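Local structure of anaphase-promoting complex subunit cut9 (Schizosaccharomyces pombe, 2XPI) at residues A268-L271 with R272-M276; S305-L308 with L309-D313; G380-Y383 with L384-K388; G482-A485 with F486-D490; T493-N496 with H497-A501. The protein forms part of the anaphase-promoting complex, the ubiquitin ligase that controls progression through mitosis and G1. All blocks are in the same frame, centred on the assembly; numbering follows the deposited sequence.

How the interactions relate
All five interactions are local, each between neighbouring turns of a helix or round its end. They follow one another along the tetratricopeptide repeats (TPRs). Interactions 1 and 2 lie in TPR 6 and TPR 7, with centres 15 Å apart and nearest atoms about 6 Å apart. Both meet the second subunit, as repeats 1-7 mediate homodimerization. The side chain of S305 in interaction 2 is about 11 Å from a bound gold(I) cyanide ion. Interaction 3, in TPR 9, is 26 Å from interaction 2, centre to centre. Interactions 4 and 5 belong to the paired helices of TPR 12. Their centres are 10 Å apart, and G482 packs on F498 between them.

Interaction 1 (A268-L271 with R272-M276); sequences AAFL and RSLYM
The carbonyl oxygen of A269 takes two bonds from S273. S273 OG lies 2.6 Å from A269 O, and S273 N lies 3.0 Å from A269 O. The two donors come from opposite faces of the carbonyl plane. S273 OG can do this because it sits beside its own backbone N (chi1 -53°), which turns it back over the previous turn. Two further pairs meet through carbon. L271 puts its CD1 over one face of the Y275 ring, 4.0 Å from the centroid, in a CH-pi contact offset toward the rim. F270 CE2 touches L274 CD2 at 3.8 Å. The chain of R272 bends at chi3, and its NH2 reaches A269 CA, which lies over one face of the guanidinium. Y275 OH bonds to the carbonyl of A231, and its ring stacks with F237. With an alanine in place of Y275, L271 CD1 is likely to lose its ring face and A231 O this donor. The second subunit closes over this apolar side. Its W90 packs on L271 and Y275, and its R83 makes a cation-pi contact with F270. The backbone bonds and the buried S273 hydroxyl are thus satisfied within the helix of TPR 6, Y275 OH reaches out to A231 of the same chain, and the carbon and ring surfaces of F270, L271, L274 and Y275 meet the second subunit.

Interaction 2 (S305-L308 with L309-D313); sequences SDLL and LCKAD
Helix 305-317 holds its turns here by i to i+4 bonds, L309 N to S305 O at 3.0 Å and A312 N to L308 O at 2.9 Å, with a weak one at 3.4 Å from C310 N to D306 O. Three side chains carry the contact. K311 starts out beside its backbone N (chi1 -64°) and runs back toward the previous turn. Its methylenes lie across two leucines. CE touches CD1 of L307, and CD of K311 meets CD2 of L308 at 3.6 Å. Both leucines cross the lysine chain at a slant. The K311 chain bends at chi4, and its NZ forms a salt bridge with E292 of helix 285-296. The lysine thus packs with its carbon part and pairs with its charge. Cut back to a serine, this position would probably leave E292 without its partner and open a gap beside L307 and L308. D306 lies near the start of the helix. Its carboxylate bridges K278 of the same chain and K109 of the second subunit. The next helix, 321-334, packs against the same turns, with I327 touching L308, K311 and A312. L309 goes to L344 of helix 342-352. L308 and A312 packed on the following helix and L307 on the preceding one, with charged ends turned to other partners, fit the paired antiparallel helices of a TPR, here TPR 7.

Interaction 3 (G380-Y383 with L384-K388); sequences GIYY and LCVNK
Y383 and K388 meet where helix 373-385 gives way to the turn of TPR 9. K388 N bonds to Y383 O at 2.8 Å, spanning five residues rather than four. The donor lies nearly along the C=O axis. N387 between them has positive phi (63°), which lets the chain fold back so that K388 can reach this carbonyl. Before the turn, C385 N still makes a helical bond to I381 O at 3.1 Å. The side chains follow the same fold. K388 leaves with its CG beside the backbone N (chi1 -82°), and its methylenes run back to the Y383 ring. CD of K388 comes 3.8 Å from CD1 of Y383, at a slant to the ring. One residue earlier along the helix, Y382 touches V386, with CE1 3.8 Å from CG2. The valine methyl is also near the CZ and OH end of that ring. Y382 in turn lays its CD2 over one face of the Y383 ring. Outside, Y382 meets Y359 edge-to-face, while Y383 packs on E391 and A392 of helix 389-402. L384 packs on I389 and A392 of that helix as well. K388 also stands at the N-cap position of the next helix. The long bond, the positive phi and the carbon contact between Y383 and K388 are consistent with a Schellman-type helix end, used here to close the first helix of a TPR and start the second.

Interaction 4 (G482-A485 with F486-D490); sequences GVVA and FNKSD
The carbonyl of A485 receives the backbone N of D490 at 2.9 Å, a reach of five residues that ties the turn to the end of helix 475-487. F486 N makes the helical bond before this, to G482 O at 3.0 Å. K488 N then carries the i to i+4 pattern into the turn, bonding to V484 O at 2.9 Å with a nearly straight N-H line (165°). N487 N is less well placed. It makes only weak bonds, to V483 O and to V484 O, so the weakness is at N487 N, while K488 N and D490 N hold the turn. The side-chain amide of N487 points its ND2 near V483 O, but the angle is too poor for a hydrogen bond. That side chain runs alongside V483 instead, with ND2 3.4 Å from CG1. K488 runs alongside V484 in the same manner, its CE 3.7 Å from V484 CG1. A485 CB meets the CB of D490 at 4.2 Å. D490 stands at the N-cap of the next helix. Its carboxylate caps a backbone N just past the segment, and its OD1 bonds to the hydroxyl of T493. Both carboxylate oxygens are thus engaged. V483 and F486 touch apolar side chains of another protein chain, which is consistent with the binding of hcn1 by TPR 12. Helix 491-507 packs on A485 and F486, through T493, A494 and M491. Helix 457-470 lies against V484, which touches N461 and L464. Helix 516-528 meets V483 and F486.

Interaction 5 (T493-N496 with H497-A501); sequences TAIN and HFQNA
T493 and H497 lie side by side and point the same way. The methyl CG2 of T493 is 3.6 Å from CE1 of the imidazole, which it meets at a slant. It can do so because CG2 stands opposite the backbone N, while OG1 bonds to D490 OD1. I495 and Q499 repeat this on another side of the helix. CG2 of I495 is 3.6 Å from CD of Q499 and as near to its OE1 and NE2, so the methyl rests on the whole amide. The Q499 chain is extended beyond CG, and its OE1 bonds to the hydroxyl of Y526. N496 crosses Q499 obliquely, with the two amide planes 36° apart. This is helix 491-507 of TPR 12, packed between helix 475-487 and helix 516-528. Its backbone is regular: F498 N bonds to A494 O at 2.9 Å, almost straight (174°), and Q499 N bonds to I495 O at 2.8 Å. The F498 ring swings back over the preceding turn (chi1 -60°), and its CE2 meets CB of A494 at 3.9 Å. N479, N521 and L522 touch F498 from the two flanking helices. An apolar side chain of another protein chain packs on this ring.

Interaction 1 (A268-L271 with R272-M276)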
loop_
_atom_site.group_PDB
_atom_site.type_symbol
_atom_site.label_atom_id
_atom_site.label_comp_id
_atom_site.label_asym_id
_atom_site.label_seq_id
_atom_site.Cartn_x
_atom_site.Cartn_y
_atom_site.Cartn_z
ATOM N N ALA A 268 -35.181 -11.999 3.365
ATOM C CA ALA A 268 -35.068 -10.551 3.511
ATOM C C ALA A 268 -34.868 -10.148 4.954
ATOM O O ALA A 268 -34.148 -9.195 5.225
ATOM C CB ALA A 268 -36.290 -9.855 2.940
ATOM N N ALA A 269 -35.491 -10.877 5.877
ATOM C CA ALA A 269 -35.477 -10.485 7.278
ATOM C C ALA A 269 -34.111 -10.626 7.905
ATOM O O ALA A 269 -33.793 -9.926 8.856
ATOM C CB ALA A 269 -36.503 -11.259 8.085
ATOM N N PHE A 270 -33.312 -11.539 7.387
ATOM C CA PHE A 270 -31.978 -11.760 7.912
ATOM C C PHE A 270 -31.105 -10.537 7.673
ATOM O O PHE A 270 -30.493 -10.008 8.602
ATOM C CB PHE A 270 -31.370 -12.993 7.252
ATOM C CG PHE A 270 -29.918 -13.212 7.566
ATOM C CD1 PHE A 270 -29.531 -13.779 8.770
ATOM C CD2 PHE A 270 -28.946 -12.905 6.633
ATOM C CE1 PHE A 270 -28.193 -14.002 9.050
ATOM C CE2 PHE A 270 -27.622 -13.128 6.902
ATOM C CZ PHE A 270 -27.245 -13.681 8.116
ATOM N N LEU A 271 -31.050 -10.068 6.437
ATOM C CA LEU A 271 -30.218 -8.915 6.143
ATOM C C LEU A 271 -30.768 -7.664 6.829
ATOM O O LEU A 271 -30.022 -6.916 7.439
ATOM C CB LEU A 271 -30.087 -8.698 4.635
ATOM C CG LEU A 271 -29.313 -7.456 4.195
ATOM C CD1 LEU A 271 -27.852 -7.475 4.694
ATOM C CD2 LEU A 271 -29.392 -7.284 2.684
ATOM N N ARG A 272 -32.074 -7.445 6.745
ATOM C CA ARG A 272 -32.678 -6.295 7.409
ATOM C C ARG A 272 -32.364 -6.247 8.904
ATOM O O ARG A 272 -32.073 -5.178 9.427
ATOM C CB ARG A 272 -34.188 -6.252 7.186
ATOM C CG ARG A 272 -34.880 -5.152 7.947
ATOM C CD ARG A 272 -36.236 -4.842 7.354
ATOM N NE ARG A 272 -36.895 -6.052 6.878
ATOM C CZ ARG A 272 -37.488 -6.929 7.679
ATOM N NH1 ARG A 272 -37.500 -6.701 8.996
ATOM N NH2 ARG A 272 -38.061 -8.022 7.176
ATOM N N SER A 273 -32.412 -7.396 9.584
ATOM C CA SER A 273 -32.073 -7.451 11.014
ATOM C C SER A 273 -30.603 -7.097 11.246
ATOM O O SER A 273 -30.261 -6.431 12.219
ATOM C CB SER A 273 -32.371 -8.833 11.626
ATOM O OG SER A 273 -33.706 -9.277 11.395
ATOM N N LEU A 274 -29.722 -7.559 10.366
ATOM C CA LEU A 274 -28.311 -7.193 10.455
ATOM C C LEU A 274 -28.143 -5.686 10.408
ATOM O O LEU A 274 -27.384 -5.123 11.188
ATOM C CB LEU A 274 -27.513 -7.819 9.307
ATOM C CG LEU A 274 -26.607 -9.029 9.550
ATOM C CD1 LEU A 274 -27.126 -9.931 10.638
ATOM C CD2 LEU A 274 -26.432 -9.794 8.254
ATOM N N TYR A 275 -28.842 -5.031 9.485
ATOM C CA TYR A 275 -28.724 -3.578 9.336
ATOM C C TYR A 275 -29.256 -2.833 10.562
ATOM O O TYR A 275 -28.619 -1.926 11.077
ATOM C CB TYR A 275 -29.416 -3.113 8.047
ATOM C CG TYR A 275 -28.579 -3.378 6.815
ATOM C CD1 TYR A 275 -28.997 -2.977 5.554
ATOM C CD2 TYR A 275 -27.357 -4.024 6.928
ATOM C CE1 TYR A 275 -28.213 -3.204 4.445
ATOM C CE2 TYR A 275 -26.583 -4.268 5.833
ATOM C CZ TYR A 275 -27.010 -3.857 4.590
ATOM O OH TYR A 275 -26.202 -4.113 3.506
ATOM N N MET A 276 -30.422 -3.240 11.039
ATOM C CA MET A 276 -30.999 -2.641 12.226
ATOM C C MET A 276 -30.044 -2.691 13.427
ATOM O O MET A 276 -30.076 -1.813 14.281
ATOM C CB MET A 276 -32.366 -3.268 12.530
ATOM C CG MET A 276 -33.442 -2.862 11.504
ATOM S SD MET A 276 -35.025 -3.726 11.665
ATOM C CE MET A 276 -34.638 -4.590 13.159
#

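Interaction 2 (S305-L308 with L309-D313)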
loop_
_atom_site.group_PDB
_atom_site.type_symbol
_atom_site.label_atom_id
_atom_site.label_comp_id
_atom_site.label_asym_id
_atom_site.label_seq_id
_atom_site.Cartn_x
_atom_site.Cartn_y
_atom_site.Cartn_z
ATOM N N SER A 305 -19.559 -10.471 16.691
ATOM C CA SER A 305 -19.169 -9.187 17.249
ATOM C C SER A 305 -20.261 -8.104 17.076
ATOM O O SER A 305 -20.565 -7.358 18.006
ATOM C CB SER A 305 -17.847 -8.748 16.627
ATOM O OG SER A 305 -17.785 -7.334 16.524
ATOM N N ASP A 306 -20.853 -8.033 15.887
ATOM C CA ASP A 306 -21.915 -7.070 15.593
ATOM C C ASP A 306 -23.167 -7.282 16.457
ATOM O O ASP A 306 -23.806 -6.321 16.877
ATOM C CB ASP A 306 -22.274 -7.097 14.094
ATOM C CG ASP A 306 -21.117 -6.621 13.197
ATOM O OD1 ASP A 306 -20.495 -5.577 13.500
ATOM O OD2 ASP A 306 -20.825 -7.289 12.180
ATOM N N LEU A 307 -23.511 -8.535 16.732
ATOM C CA LEU A 307 -24.685 -8.838 17.548
ATOM C C LEU A 307 -24.433 -8.520 19.027
ATOM O O LEU A 307 -25.305 -8.016 19.728
ATOM C CB LEU A 307 -25.080 -10.309 17.368
ATOM C CG LEU A 307 -26.413 -10.869 17.899
ATOM C CD1 LEU A 307 -26.217 -11.700 19.158
ATOM C CD2 LEU A 307 -27.426 -9.773 18.136
ATOM N N LEU A 308 -23.233 -8.820 19.497
ATOM C CA LEU A 308 -22.909 -8.604 20.890
ATOM C C LEU A 308 -22.861 -7.100 21.161
ATOM O O LEU A 308 -23.213 -6.627 22.252
ATOM C CB LEU A 308 -21.608 -9.316 21.251
ATOM C CG LEU A 308 -21.887 -10.825 21.343
ATOM C CD1 LEU A 308 -20.694 -11.645 21.787
ATOM C CD2 LEU A 308 -23.037 -11.039 22.288
ATOM N N LEU A 309 -22.467 -6.355 20.135
ATOM C CA LEU A 309 -22.500 -4.912 20.192
ATOM C C LEU A 309 -23.894 -4.189 20.202
ATOM O O LEU A 309 -23.941 -3.126 20.814
ATOM C CB LEU A 309 -21.567 -4.322 19.141
ATOM C CG LEU A 309 -20.111 -3.986 19.489
ATOM C CD1 LEU A 309 -19.569 -3.119 18.382
ATOM C CD2 LEU A 309 -19.973 -3.237 20.802
ATOM N N CYS A 310 -24.990 -4.687 19.571
ATOM C CA CYS A 310 -26.320 -4.052 19.845
ATOM C C CYS A 310 -26.482 -4.151 21.349
ATOM O O CYS A 310 -26.717 -3.154 22.003
ATOM C CB CYS A 310 -27.615 -4.628 19.111
ATOM S SG CYS A 310 -29.143 -4.911 20.262
ATOM N N LYS A 311 -26.308 -5.357 21.883
ATOM C CA LYS A 311 -26.534 -5.635 23.302
ATOM C C LYS A 311 -25.733 -4.725 24.209
ATOM O O LYS A 311 -26.277 -4.127 25.124
ATOM C CB LYS A 311 -26.149 -7.069 23.656
ATOM C CG LYS A 311 -26.945 -8.155 22.995
ATOM C CD LYS A 311 -26.165 -9.456 23.121
ATOM C CE LYS A 311 -26.753 -10.560 22.262
ATOM N NZ LYS A 311 -28.119 -10.919 22.730
ATOM N N ALA A 312 -24.429 -4.667 23.976
ATOM C CA ALA A 312 -23.523 -3.955 24.851
ATOM C C ALA A 312 -23.894 -2.475 24.887
ATOM O O ALA A 312 -23.917 -1.858 25.946
ATOM C CB ALA A 312 -22.078 -4.138 24.376
ATOM N N ASP A 313 -24.187 -1.923 23.716
ATOM C CA ASP A 313 -24.593 -0.541 23.597
ATOM C C ASP A 313 -25.911 -0.325 24.296
ATOM O O ASP A 313 -26.110 0.702 24.937
ATOM C CB ASP A 313 -24.729 -0.147 22.133
ATOM C CG ASP A 313 -23.578 0.715 21.655
ATOM O OD1 ASP A 313 -23.288 1.772 22.298
ATOM O OD2 ASP A 313 -22.964 0.328 20.623
#

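Interaction 3 (G380-Y383 with L384-K388)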
loop_
_atom_site.group_PDB
_atom_site.type_symbol
_atom_site.label_atom_id
_atom_site.label_comp_id
_atom_site.label_asym_id
_atom_site.label_seq_id
_atom_site.Cartn_x
_atom_site.Cartn_y
_atom_site.Cartn_z
ATOM N N GLY A 380 -6.110 8.945 25.808
ATOM C CA GLY A 380 -6.767 10.061 26.445
ATOM C C GLY A 380 -7.602 9.628 27.633
ATOM O O GLY A 380 -7.529 10.235 28.700
ATOM N N ILE A 381 -8.404 8.583 27.454
ATOM C CA ILE A 381 -9.281 8.108 28.513
ATOM C C ILE A 381 -8.459 7.710 29.720
ATOM O O ILE A 381 -8.870 7.928 30.856
ATOM C CB ILE A 381 -10.162 6.932 28.049
ATOM C CG1 ILE A 381 -11.230 7.446 27.080
ATOM C CG2 ILE A 381 -10.825 6.232 29.256
ATOM C CD1 ILE A 381 -12.014 6.361 26.408
ATOM N N TYR A 382 -7.276 7.154 29.461
ATOM C CA TYR A 382 -6.359 6.793 30.536
ATOM C C TYR A 382 -5.906 7.997 31.328
ATOM O O TYR A 382 -5.966 7.985 32.549
ATOM C CB TYR A 382 -5.116 6.082 30.024
ATOM C CG TYR A 382 -4.068 6.053 31.097
ATOM C CD1 TYR A 382 -4.283 5.347 32.271
ATOM C CD2 TYR A 382 -2.883 6.762 30.965
ATOM C CE1 TYR A 382 -3.346 5.323 33.276
ATOM C CE2 TYR A 382 -1.927 6.753 31.975
ATOM C CZ TYR A 382 -2.170 6.027 33.127
ATOM O OH TYR A 382 -1.235 5.999 34.135
ATOM N N TYR A 383 -5.417 9.024 30.641
ATOM C CA TYR A 383 -5.020 10.242 31.332
ATOM C C TYR A 383 -6.209 10.827 32.088
ATOM O O TYR A 383 -6.041 11.637 32.995
ATOM C CB TYR A 383 -4.376 11.246 30.377
ATOM C CG TYR A 383 -2.983 10.818 30.004
ATOM C CD1 TYR A 383 -2.026 10.603 30.989
ATOM C CD2 TYR A 383 -2.622 10.600 28.677
ATOM C CE1 TYR A 383 -0.745 10.187 30.672
ATOM C CE2 TYR A 383 -1.334 10.189 28.344
ATOM C CZ TYR A 383 -0.400 9.982 29.350
ATOM O OH TYR A 383 0.884 9.579 29.047
ATOM N N LEU A 384 -7.404 10.354 31.746
ATOM C CA LEU A 384 -8.623 10.770 32.420
ATOM C C LEU A 384 -9.059 9.990 33.711
ATOM O O LEU A 384 -9.644 10.641 34.570
ATOM C CB LEU A 384 -9.768 10.904 31.401
ATOM C CG LEU A 384 -10.735 12.086 31.547
ATOM C CD1 LEU A 384 -9.993 13.386 31.352
ATOM C CD2 LEU A 384 -11.918 12.001 30.577
ATOM N N CYS A 385 -8.815 8.667 33.887
ATOM C CA CYS A 385 -8.982 8.094 35.268
ATOM C C CYS A 385 -7.811 8.487 36.162
ATOM O O CYS A 385 -7.740 8.070 37.330
ATOM C CB CYS A 385 -9.193 6.546 35.439
ATOM S SG CYS A 385 -8.686 6.094 37.255
ATOM N N VAL A 386 -6.893 9.270 35.611
ATOM C CA VAL A 386 -5.644 9.572 36.298
ATOM C C VAL A 386 -5.559 11.082 36.545
ATOM O O VAL A 386 -4.633 11.600 37.196
ATOM C CB VAL A 386 -4.448 8.992 35.505
ATOM C CG1 VAL A 386 -3.295 9.963 35.401
ATOM C CG2 VAL A 386 -4.016 7.683 36.114
ATOM N N ASN A 387 -6.562 11.779 36.019
ATOM C CA ASN A 387 -6.713 13.200 36.243
ATOM C C ASN A 387 -5.593 14.069 35.704
ATOM O O ASN A 387 -5.310 15.131 36.252
ATOM C CB ASN A 387 -6.878 13.462 37.727
ATOM C CG ASN A 387 -8.208 14.053 38.046
ATOM O OD1 ASN A 387 -8.401 15.269 37.941
ATOM N ND2 ASN A 387 -9.162 13.193 38.410
ATOM N N LYS A 388 -4.950 13.620 34.639
ATOM C CA LYS A 388 -3.959 14.436 33.960
ATOM C C LYS A 388 -4.672 15.056 32.783
ATOM O O LYS A 388 -4.664 14.523 31.688
ATOM C CB LYS A 388 -2.775 13.582 33.506
ATOM C CG LYS A 388 -1.755 13.320 34.597
ATOM C CD LYS A 388 -0.663 12.380 34.118
ATOM C CE LYS A 388 0.608 12.467 34.980
ATOM N NZ LYS A 388 1.368 13.743 34.774
#

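Interaction 4 (G482-A485 with F486-D490)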
loop_
_atom_site.group_PDB
_atom_site.type_symbol
_atom_site.label_atom_id
_atom_site.label_comp_id
_atom_site.label_asym_id
_atom_site.label_seq_id
_atom_site.Cartn_x
_atom_site.Cartn_y
_atom_site.Cartn_z
ATOM N N GLY A 482 -33.014 18.233 38.410
ATOM C CA GLY A 482 -33.271 18.542 39.804
ATOM C C GLY A 482 -32.511 19.765 40.272
ATOM O O GLY A 482 -33.023 20.552 41.054
ATOM N N VAL A 483 -31.284 19.923 39.791
ATOM C CA VAL A 483 -30.492 21.104 40.092
ATOM C C VAL A 483 -31.115 22.361 39.473
ATOM O O VAL A 483 -30.871 23.482 39.913
ATOM C CB VAL A 483 -29.049 20.942 39.597
ATOM C CG1 VAL A 483 -28.298 22.260 39.698
ATOM C CG2 VAL A 483 -28.350 19.873 40.410
ATOM N N VAL A 484 -31.939 22.154 38.458
ATOM C CA VAL A 484 -32.577 23.247 37.751
ATOM C C VAL A 484 -33.839 23.645 38.495
ATOM O O VAL A 484 -34.089 24.822 38.711
ATOM C CB VAL A 484 -32.855 22.859 36.259
ATOM C CG1 VAL A 484 -34.113 23.501 35.721
ATOM C CG2 VAL A 484 -31.659 23.206 35.403
ATOM N N ALA A 485 -34.627 22.666 38.914
ATOM C CA ALA A 485 -35.818 22.965 39.692
ATOM C C ALA A 485 -35.421 23.635 40.997
ATOM O O ALA A 485 -36.114 24.495 41.486
ATOM C CB ALA A 485 -36.596 21.707 39.965
ATOM N N PHE A 486 -34.292 23.227 41.559
ATOM C CA PHE A 486 -33.784 23.818 42.782
ATOM C C PHE A 486 -33.285 25.239 42.526
ATOM O O PHE A 486 -33.358 26.092 43.401
ATOM C CB PHE A 486 -32.670 22.934 43.362
ATOM C CG PHE A 486 -31.985 23.512 44.575
ATOM C CD1 PHE A 486 -30.983 24.461 44.440
ATOM C CD2 PHE A 486 -32.322 23.089 45.845
ATOM C CE1 PHE A 486 -30.342 24.999 45.559
ATOM C CE2 PHE A 486 -31.682 23.617 46.973
ATOM C CZ PHE A 486 -30.689 24.572 46.819
ATOM N N ASN A 487 -32.785 25.500 41.327
ATOM C CA ASN A 487 -32.289 26.830 40.993
ATOM C C ASN A 487 -33.401 27.836 40.717
ATOM O O ASN A 487 -33.298 28.994 41.114
ATOM C CB ASN A 487 -31.265 26.771 39.865
ATOM C CG ASN A 487 -29.903 26.381 40.370
ATOM O OD1 ASN A 487 -29.506 26.774 41.465
ATOM N ND2 ASN A 487 -29.183 25.587 39.594
ATOM N N LYS A 488 -34.469 27.391 40.062
ATOM C CA LYS A 488 -35.753 28.055 40.223
ATOM C C LYS A 488 -36.049 27.779 41.694
ATOM O O LYS A 488 -35.196 27.247 42.399
ATOM C CB LYS A 488 -36.794 27.414 39.311
ATOM C CG LYS A 488 -36.181 26.812 38.052
ATOM C CD LYS A 488 -37.099 26.906 36.833
ATOM C CE LYS A 488 -36.406 26.391 35.567
ATOM N NZ LYS A 488 -37.163 26.691 34.308
ATOM N N SER A 489 -37.215 28.102 42.212
ATOM C CA SER A 489 -37.414 27.680 43.595
ATOM C C SER A 489 -38.488 26.617 43.753
ATOM O O SER A 489 -39.434 26.774 44.518
ATOM C CB SER A 489 -37.626 28.869 44.525
ATOM O OG SER A 489 -36.366 29.288 45.035
ATOM N N ASP A 490 -38.324 25.527 43.018
ATOM C CA ASP A 490 -39.274 24.435 43.066
ATOM C C ASP A 490 -38.663 23.268 43.819
ATOM O O ASP A 490 -38.272 22.258 43.221
ATOM C CB ASP A 490 -39.650 24.010 41.652
ATOM C CG ASP A 490 -40.856 23.091 41.625
ATOM O OD1 ASP A 490 -41.291 22.724 40.508
ATOM O OD2 ASP A 490 -41.369 22.745 42.720
#

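Interaction 5 (T493-N496 with H497-A501)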
loop_
_atom_site.group_PDB
_atom_site.type_symbol
_atom_site.label_atom_id
_atom_site.label_comp_id
_atom_site.label_asym_id
_atom_site.label_seq_id
_atom_site.Cartn_x
_atom_site.Cartn_y
_atom_site.Cartn_z
ATOM N N THR A 493 -40.358 19.667 43.305
ATOM C CA THR A 493 -39.918 19.017 42.071
ATOM C C THR A 493 -38.446 18.555 42.153
ATOM O O THR A 493 -38.125 17.403 41.841
ATOM C CB THR A 493 -40.150 19.925 40.848
ATOM O OG1 THR A 493 -41.550 20.237 40.753
ATOM C CG2 THR A 493 -39.680 19.246 39.555
ATOM N N ALA A 494 -37.557 19.440 42.597
ATOM C CA ALA A 494 -36.179 19.031 42.862
ATOM C C ALA A 494 -36.097 17.740 43.682
ATOM O O ALA A 494 -35.362 16.843 43.323
ATOM C CB ALA A 494 -35.393 20.145 43.535
ATOM N N ILE A 495 -36.847 17.637 44.779
ATOM C CA ILE A 495 -36.788 16.438 45.617
ATOM C C ILE A 495 -37.236 15.210 44.838
ATOM O O ILE A 495 -36.626 14.141 44.938
ATOM C CB ILE A 495 -37.657 16.586 46.880
ATOM C CG1 ILE A 495 -36.891 17.349 47.960
ATOM C CG2 ILE A 495 -38.106 15.225 47.402
ATOM C CD1 ILE A 495 -37.790 18.139 48.882
ATOM N N ASN A 496 -38.301 15.365 44.055
ATOM C CA ASN A 496 -38.814 14.251 43.262
ATOM C C ASN A 496 -37.776 13.764 42.257
ATOM O O ASN A 496 -37.570 12.563 42.079
ATOM C CB ASN A 496 -40.112 14.641 42.551
ATOM C CG ASN A 496 -41.211 15.063 43.522
ATOM O OD1 ASN A 496 -42.087 15.852 43.167
ATOM N ND2 ASN A 496 -41.171 14.540 44.749
ATOM N N HIS A 497 -37.113 14.711 41.604
ATOM C CA HIS A 497 -36.094 14.370 40.634
ATOM C C HIS A 497 -34.899 13.687 41.280
ATOM O O HIS A 497 -34.484 12.622 40.830
ATOM C CB HIS A 497 -35.680 15.601 39.837
ATOM C CG HIS A 497 -36.628 15.929 38.729
ATOM N ND1 HIS A 497 -36.895 17.222 38.331
ATOM C CD2 HIS A 497 -37.376 15.128 37.932
ATOM C CE1 HIS A 497 -37.764 17.201 37.334
ATOM N NE2 HIS A 497 -38.067 15.944 37.070
ATOM N N PHE A 498 -34.351 14.279 42.335
ATOM C CA PHE A 498 -33.283 13.623 43.087
ATOM C C PHE A 498 -33.644 12.231 43.590
ATOM O O PHE A 498 -32.829 11.308 43.503
ATOM C CB PHE A 498 -32.835 14.482 44.254
ATOM C CG PHE A 498 -32.309 15.806 43.838
ATOM C CD1 PHE A 498 -31.502 15.914 42.723
ATOM C CD2 PHE A 498 -32.626 16.944 44.545
ATOM C CE1 PHE A 498 -31.015 17.121 42.336
ATOM C CE2 PHE A 498 -32.139 18.152 44.158
ATOM C CZ PHE A 498 -31.335 18.245 43.053
ATOM N N GLN A 499 -34.852 12.072 44.124
ATOM C CA GLN A 499 -35.265 10.771 44.641
ATOM C C GLN A 499 -35.327 9.727 43.532
ATOM O O GLN A 499 -35.103 8.543 43.766
ATOM C CB GLN A 499 -36.604 10.861 45.379
ATOM C CG GLN A 499 -36.481 11.276 46.829
ATOM C CD GLN A 499 -37.822 11.673 47.451
ATOM O OE1 GLN A 499 -37.911 11.887 48.668
ATOM N NE2 GLN A 499 -38.865 11.777 46.621
ATOM N N ASN A 500 -35.623 10.171 42.317
ATOM C CA ASN A 500 -35.709 9.250 41.195
ATOM C C ASN A 500 -34.373 8.905 40.567
ATOM O O ASN A 500 -34.203 7.806 40.049
ATOM C CB ASN A 500 -36.697 9.751 40.154
ATOM C CG ASN A 500 -37.971 8.959 40.170
ATOM O OD1 ASN A 500 -38.916 9.289 40.885
ATOM N ND2 ASN A 500 -37.992 7.869 39.414
ATOM N N ALA A 501 -33.429 9.840 40.607
ATOM C CA ALA A 501 -32.060 9.531 40.226
ATOM C C ALA A 501 -31.587 8.388 41.113
ATOM O O ALA A 501 -31.163 7.352 40.621
ATOM C CB ALA A 501 -31.165 10.743 40.413
#